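Long-range contact in extracellular sialidase/neuraminidase, putative (Aspergillus fumigatus, PDB 2XZI), which hydrolyses glycosides of the deaminated sialic acid Kdn, acting as a Kdnase of the sialidase type: residues D64-K76 / W88-W102. Sequence-based numbering, arbitrary orientation.
With NA (sodium ion), chain E; KDM (deamino-alpha-neuraminic acid), chain C.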
loop_
_atom_site.group_PDB
_atom_site.type_symbol
_atom_site.label_atom_id
_atom_site.label_comp_id
_atom_site.label_asym_id
_atom_site.label_seq_id
_atom_site.Cartn_x
_atom_site.Cartn_y
_atom_site.Cartn_z
ATOM N N ASP A 64 13.344 5.353 -7.012
ATOM C CA ASP A 64 12.236 6.056 -6.350
ATOM C C ASP A 64 11.980 7.442 -6.929
ATOM O O ASP A 64 10.955 8.062 -6.630
ATOM C CB ASP A 64 12.529 6.280 -4.856
ATOM C CG ASP A 64 12.778 5.000 -4.062
ATOM O OD1 ASP A 64 12.534 3.882 -4.539
ATOM O OD2 ASP A 64 13.256 5.144 -2.913
ATOM N N PHE A 65 12.939 7.951 -7.699
ATOM C CA PHE A 65 12.881 9.303 -8.247
ATOM C C PHE A 65 12.900 9.205 -9.768
ATOM O O PHE A 65 13.144 8.128 -10.329
ATOM C CB PHE A 65 14.097 10.115 -7.769
ATOM C CG PHE A 65 15.408 9.434 -8.059
ATOM C CD1 PHE A 65 16.050 9.610 -9.291
ATOM C CD2 PHE A 65 15.987 8.594 -7.116
ATOM C CE1 PHE A 65 17.257 8.954 -9.573
ATOM C CE2 PHE A 65 17.194 7.933 -7.395
ATOM C CZ PHE A 65 17.818 8.111 -8.628
ATOM N N GLY A 66 12.675 10.341 -10.423
ATOM C CA GLY A 66 12.557 10.379 -11.880
ATOM C C GLY A 66 11.113 10.249 -12.314
ATOM O O GLY A 66 10.190 10.451 -11.527
ATOM N N ASP A 67 10.923 9.920 -13.591
ATOM C CA ASP A 67 9.602 9.863 -14.191
ATOM C C ASP A 67 8.850 8.618 -13.705
ATOM O O ASP A 67 9.174 7.475 -14.085
ATOM C CB ASP A 67 9.734 9.867 -15.719
ATOM C CG ASP A 67 8.408 9.991 -16.426
ATOM O OD1 ASP A 67 7.370 10.253 -15.773
ATOM O OD2 ASP A 67 8.395 9.842 -17.668
ATOM N N ILE A 68 7.841 8.854 -12.866
ATOM C CA ILE A 68 7.036 7.786 -12.268
ATOM C C ILE A 68 5.593 8.223 -12.353
ATOM O O ILE A 68 5.263 9.340 -11.949
ATOM C CB ILE A 68 7.453 7.520 -10.798
ATOM C CG1 ILE A 68 8.908 7.054 -10.708
ATOM C CG2 ILE A 68 6.510 6.518 -10.129
ATOM C CD1 ILE A 68 9.476 6.997 -9.293
ATOM N N ASN A 69 4.751 7.357 -12.914
ATOM C CA ASN A 69 3.320 7.624 -13.056
ATOM C C ASN A 69 2.510 6.756 -12.118
ATOM O O ASN A 69 2.936 5.641 -11.776
ATOM C CB ASN A 69 2.848 7.433 -14.517
ATOM C CG ASN A 69 3.630 8.259 -15.489
ATOM O OD1 ASN A 69 4.235 9.255 -15.115
ATOM N ND2 ASN A 69 3.593 7.878 -16.769
ATOM N N LEU A 70 1.344 7.257 -11.719
ATOM C CA LEU A 70 0.453 6.463 -10.875
ATOM C C LEU A 70 -0.514 5.719 -11.765
ATOM O O LEU A 70 -1.353 6.339 -12.423
ATOM C CB LEU A 70 -0.313 7.355 -9.894
ATOM C CG LEU A 70 -0.742 6.717 -8.568
ATOM C CD1 LEU A 70 -1.763 5.583 -8.748
ATOM C CD2 LEU A 70 0.432 6.238 -7.774
ATOM N N VAL A 71 -0.380 4.395 -11.775
ATOM C CA VAL A 71 -1.146 3.519 -12.663
ATOM C C VAL A 71 -2.092 2.628 -11.864
ATOM O O VAL A 71 -1.981 2.532 -10.643
ATOM C CB VAL A 71 -0.212 2.687 -13.604
ATOM C CG1 VAL A 71 0.583 3.631 -14.522
ATOM C CG2 VAL A 71 0.706 1.730 -12.815
ATOM N N TYR A 72 -3.041 1.992 -12.548
ATOM C CA TYR A 72 -3.985 1.128 -11.880
ATOM C C TYR A 72 -4.628 0.118 -12.818
ATOM O O TYR A 72 -4.572 0.274 -14.051
ATOM C CB TYR A 72 -5.060 1.951 -11.164
ATOM C CG TYR A 72 -6.121 2.596 -12.034
ATOM C CD1 TYR A 72 -5.840 3.717 -12.801
ATOM C CD2 TYR A 72 -7.425 2.111 -12.040
ATOM C CE1 TYR A 72 -6.824 4.331 -13.566
ATOM C CE2 TYR A 72 -8.420 2.718 -12.817
ATOM C CZ TYR A 72 -8.117 3.832 -13.565
ATOM O OH TYR A 72 -9.079 4.457 -14.343
ATOM N N LYS A 73 -5.238 -0.892 -12.217
ATOM C CA LYS A 73 -6.133 -1.808 -12.913
ATOM C C LYS A 73 -7.369 -2.013 -12.079
ATOM O O LYS A 73 -7.315 -1.987 -10.854
ATOM C CB LYS A 73 -5.462 -3.160 -13.128
ATOM C CG LYS A 73 -4.319 -3.163 -14.123
ATOM C CD LYS A 73 -3.769 -4.560 -14.301
ATOM C CE LYS A 73 -2.752 -4.548 -15.411
ATOM N NZ LYS A 73 -2.344 -5.901 -15.816
ATOM N N ARG A 74 -8.497 -2.232 -12.738
ATOM C CA ARG A 74 -9.720 -2.624 -12.055
ATOM C C ARG A 74 -10.100 -4.024 -12.486
ATOM O O ARG A 74 -9.752 -4.454 -13.585
ATOM C CB ARG A 74 -10.885 -1.713 -12.463
ATOM C CG ARG A 74 -10.576 -0.221 -12.520
ATOM C CD ARG A 74 -11.889 0.544 -12.689
ATOM N NE ARG A 74 -12.621 0.131 -13.894
ATOM C CZ ARG A 74 -13.920 0.347 -14.097
ATOM N NH1 ARG A 74 -14.669 0.938 -13.181
ATOM N NH2 ARG A 74 -14.492 -0.064 -15.226
ATOM N N THR A 75 -10.860 -4.718 -11.656
ATOM C CA THR A 75 -11.585 -5.877 -12.131
ATOM C C THR A 75 -12.644 -5.449 -13.145
ATOM O O THR A 75 -13.244 -4.366 -13.028
ATOM C CB THR A 75 -12.183 -6.713 -10.975
ATOM O OG1 THR A 75 -13.069 -5.908 -10.174
ATOM C CG2 THR A 75 -11.051 -7.252 -10.114
ATOM N N LYS A 76 -12.828 -6.302 -14.157
ATOM C CA LYS A 76 -13.747 -6.022 -15.263
ATOM C C LYS A 76 -15.186 -5.871 -14.803
ATOM O O LYS A 76 -15.931 -5.031 -15.334
ATOM C CB LYS A 76 -13.667 -7.131 -16.310
ATOM C CG LYS A 76 -12.403 -7.130 -17.140
ATOM C CD LYS A 76 -12.428 -8.313 -18.101
ATOM C CE LYS A 76 -11.209 -8.305 -18.985
ATOM N NZ LYS A 76 -11.213 -9.514 -19.862
ATOM N N TRP A 88 -9.288 -9.132 -15.046
ATOM C CA TRP A 88 -8.719 -7.803 -14.831
ATOM C C TRP A 88 -8.652 -6.986 -16.111
ATOM O O TRP A 88 -8.263 -7.501 -17.174
ATOM C CB TRP A 88 -7.325 -7.921 -14.217
ATOM C CG TRP A 88 -7.344 -8.360 -12.788
ATOM C CD1 TRP A 88 -7.269 -9.646 -12.315
ATOM C CD2 TRP A 88 -7.425 -7.516 -11.639
ATOM N NE1 TRP A 88 -7.301 -9.653 -10.940
ATOM C CE2 TRP A 88 -7.390 -8.357 -10.499
ATOM C CE3 TRP A 88 -7.503 -6.127 -11.456
ATOM C CZ2 TRP A 88 -7.441 -7.863 -9.209
ATOM C CZ3 TRP A 88 -7.555 -5.635 -10.164
ATOM C CH2 TRP A 88 -7.514 -6.501 -9.058
ATOM N N GLU A 89 -9.012 -5.717 -16.002
ATOM C CA GLU A 89 -8.845 -4.774 -17.115
ATOM C C GLU A 89 -7.365 -4.536 -17.456
ATOM O O GLU A 89 -6.481 -4.796 -16.637
ATOM C CB GLU A 89 -9.513 -3.445 -16.786
ATOM C CG GLU A 89 -11.038 -3.512 -16.722
ATOM C CD GLU A 89 -11.663 -2.189 -16.307
ATOM O OE1 GLU A 89 -10.920 -1.289 -15.847
ATOM O OE2 GLU A 89 -12.901 -2.055 -16.422
ATOM N N PRO A 90 -7.085 -4.001 -18.660
ATOM C CA PRO A 90 -5.735 -3.531 -18.967
ATOM C C PRO A 90 -5.314 -2.327 -18.125
ATOM O O PRO A 90 -6.155 -1.649 -17.518
ATOM C CB PRO A 90 -5.821 -3.118 -20.448
ATOM C CG PRO A 90 -7.009 -3.832 -20.988
ATOM C CD PRO A 90 -7.975 -3.926 -19.835
ATOM N N LEU A 91 -4.015 -2.098 -18.082
ATOM C CA LEU A 91 -3.433 -0.997 -17.329
ATOM C C LEU A 91 -4.004 0.354 -17.744
ATOM O O LEU A 91 -4.125 0.650 -18.939
ATOM C CB LEU A 91 -1.912 -0.997 -17.503
ATOM C CG LEU A 91 -1.166 -0.088 -16.535
ATOM C CD1 LEU A 91 -1.117 -0.731 -15.146
ATOM C CD2 LEU A 91 0.235 0.118 -17.084
ATOM N N ARG A 92 -4.340 1.169 -16.744
ATOM C CA ARG A 92 -4.775 2.559 -16.929
ATOM C C ARG A 92 -3.923 3.482 -16.053
ATOM O O ARG A 92 -3.090 3.006 -15.271
ATOM C CB ARG A 92 -6.241 2.711 -16.540
ATOM C CG ARG A 92 -7.220 1.893 -17.357
ATOM C CD ARG A 92 -8.608 2.158 -16.837
ATOM N NE ARG A 92 -9.622 1.401 -17.547
ATOM C CZ ARG A 92 -10.926 1.608 -17.407
ATOM N NH1 ARG A 92 -11.359 2.547 -16.588
ATOM N NH2 ARG A 92 -11.796 0.885 -18.096
ATOM N N GLU A 93 -4.124 4.787 -16.200
ATOM C CA GLU A 93 -3.327 5.788 -15.500
ATOM C C GLU A 93 -4.247 6.708 -14.710
ATOM O O GLU A 93 -5.275 7.172 -15.222
ATOM C CB GLU A 93 -2.504 6.595 -16.511
ATOM C CG GLU A 93 -1.551 7.605 -15.898
ATOM C CD GLU A 93 -0.670 8.252 -16.931
ATOM O OE1 GLU A 93 -1.173 9.107 -17.687
ATOM O OE2 GLU A 93 0.517 7.887 -16.981
ATOM N N VAL A 94 -3.894 6.941 -13.447
ATOM C CA VAL A 94 -4.588 7.938 -12.649
ATOM C C VAL A 94 -4.007 9.309 -13.008
ATOM O O VAL A 94 -4.757 10.218 -13.343
ATOM C CB VAL A 94 -4.432 7.670 -11.138
ATOM C CG1 VAL A 94 -5.041 8.827 -10.348
ATOM C CG2 VAL A 94 -5.105 6.371 -10.742
ATOM N N VAL A 95 -2.676 9.425 -12.936
ATOM C CA VAL A 95 -1.974 10.680 -13.222
ATOM C C VAL A 95 -0.548 10.377 -13.656
ATOM O O VAL A 95 0.096 9.494 -13.094
ATOM C CB VAL A 95 -1.992 11.644 -11.995
ATOM C CG1 VAL A 95 -1.368 10.991 -10.743
ATOM C CG2 VAL A 95 -1.309 12.973 -12.327
ATOM N N GLY A 96 -0.061 11.100 -14.661
ATOM C CA GLY A 96 1.288 10.876 -15.193
ATOM C C GLY A 96 1.936 12.141 -15.730
ATOM O O GLY A 96 3.001 12.094 -16.352
ATOM N N SER A 97 1.303 13.281 -15.478
ATOM C CA SER A 97 1.761 14.562 -16.025
ATOM C C SER A 97 3.200 14.925 -15.641
ATOM O O SER A 97 3.583 14.816 -14.480
ATOM C CB SER A 97 0.798 15.677 -15.609
ATOM O OG SER A 97 0.606 15.706 -14.203
ATOM N N GLY A 98 3.990 15.361 -16.619
ATOM C CA GLY A 98 5.364 15.777 -16.353
ATOM C C GLY A 98 6.319 14.599 -16.247
ATOM O O GLY A 98 5.929 13.448 -16.506
ATOM N N ALA A 99 7.567 14.879 -15.866
ATOM C CA ALA A 99 8.609 13.846 -15.706
ATOM C C ALA A 99 9.016 13.710 -14.232
ATOM O O ALA A 99 10.075 13.148 -13.894
ATOM C CB ALA A 99 9.812 14.174 -16.566
ATOM N N GLY A 100 8.156 14.232 -13.363
ATOM C CA GLY A 100 8.318 14.082 -11.931
ATOM C C GLY A 100 7.733 12.768 -11.451
ATOM O O GLY A 100 7.309 11.911 -12.244
ATOM N N THR A 101 7.691 12.629 -10.135
ATOM C CA THR A 101 7.291 11.405 -9.458
ATOM C C THR A 101 5.893 11.570 -8.897
ATOM O O THR A 101 5.672 12.435 -8.042
ATOM C CB THR A 101 8.234 11.103 -8.248
ATOM O OG1 THR A 101 9.594 10.961 -8.676
ATOM C CG2 THR A 101 7.766 9.870 -7.449
ATOM N N TRP A 102 4.954 10.761 -9.387
ATOM C CA TRP A 102 3.636 10.615 -8.777
ATOM C C TRP A 102 3.601 9.250 -8.104
ATOM O O TRP A 102 3.750 8.232 -8.784
ATOM C CB TRP A 102 2.518 10.671 -9.823
ATOM C CG TRP A 102 2.362 11.983 -10.510
ATOM C CD1 TRP A 102 2.894 12.332 -11.709
ATOM C CD2 TRP A 102 1.643 13.129 -10.033
ATOM N NE1 TRP A 102 2.544 13.631 -12.023
ATOM C CE2 TRP A 102 1.778 14.138 -11.011
ATOM C CE3 TRP A 102 0.888 13.395 -8.879
ATOM C CZ2 TRP A 102 1.194 15.407 -10.868
ATOM C CZ3 TRP A 102 0.306 14.650 -8.741
ATOM C CH2 TRP A 102 0.461 15.636 -9.731
HETATM NA NA NA E . 5.149 11.215 -16.057
HETATM C C2 KDM C . 11.845 2.956 -0.567
HETATM C C1 KDM C . 12.146 1.514 -0.178
HETATM C C3 KDM C . 10.725 3.010 -1.622
HETATM C C4 KDM C . 9.905 4.333 -1.585
HETATM C C5 KDM C . 10.561 5.473 -0.795
HETATM C C6 KDM C . 10.871 4.983 0.641
HETATM C C7 KDM C . 11.741 5.965 1.441
HETATM C C8 KDM C . 11.857 5.511 2.908
HETATM C C9 KDM C . 12.756 6.447 3.697
HETATM O O5 KDM C . 9.724 6.657 -0.795
HETATM O O1A KDM C . 11.839 0.602 -0.983
HETATM O O1B KDM C . 12.705 1.361 0.933
HETATM O O4 KDM C . 9.709 4.763 -2.932
HETATM O O6 KDM C . 11.540 3.678 0.667
HETATM O O7 KDM C . 13.042 6.021 0.850
HETATM O O8 KDM C . 10.570 5.509 3.542
HETATM O O9 KDM C . 12.104 7.726 3.755
HETATM O O2 KDM C . 13.072 3.448 -1.119
HETATM O O HOH W 1 12.428 12.823 -9.289
HETATM O O HOH W 2 5.419 9.846 -18.106
HETATM O O HOH W 3 5.334 11.478 -13.815
HETATM O O HOH W 4 -4.718 -6.880 -16.819
HETATM O O HOH W 5 -8.115 -0.831 -15.483
HETATM O O HOH W 6 -14.826 -3.480 -17.489
#
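Val71 packs on Leu91, and Leu70 on Val94, beside an antiparallel pairing of the third and fourth strands (68-74 and 92-93) in one four-stranded blade of the sialidase beta-propeller. A classic beta bulge interrupts it: Val94 and Val95 both face Leu70, whose O accepts from Val94 N at 2.8 Å. Past the bulge the chain crosses to the next blade, strand 101-109; Trp102 N still reaches Ile68 O at 2.9 Å. A sodium ion joins the loop 96-100 to the start of strand 68-74, bound by Asp67 OD1, Asn69 OD1 (2.4 Å), Gly96 O, Gly98 O and two waters. Asp64 OD2 takes a very short hydrogen bond from O2 of the deamino-alpha-neuraminic acid in the pocket that also holds Arg39, Arg58, Arg245 and Arg302. Arg92 CB sits 3.9 Å from the Tyr72 ring centroid, a CH-pi contact, and Arg92 NH1 is hydrogen-bonded to Asn163 OD1. Glu89 OE1 lies over the Arg92 guanidinium face, paired by charge only, with no N-H directed at it. A bend at chi3 (-58°) turns the NE/NH2 edge of Arg74 onto the same carboxylate, side-on: NE to OE1 at 3.0 Å, almost straight at 173°, and NH2 to the syn lone pair of OE2 at 2.8 Å.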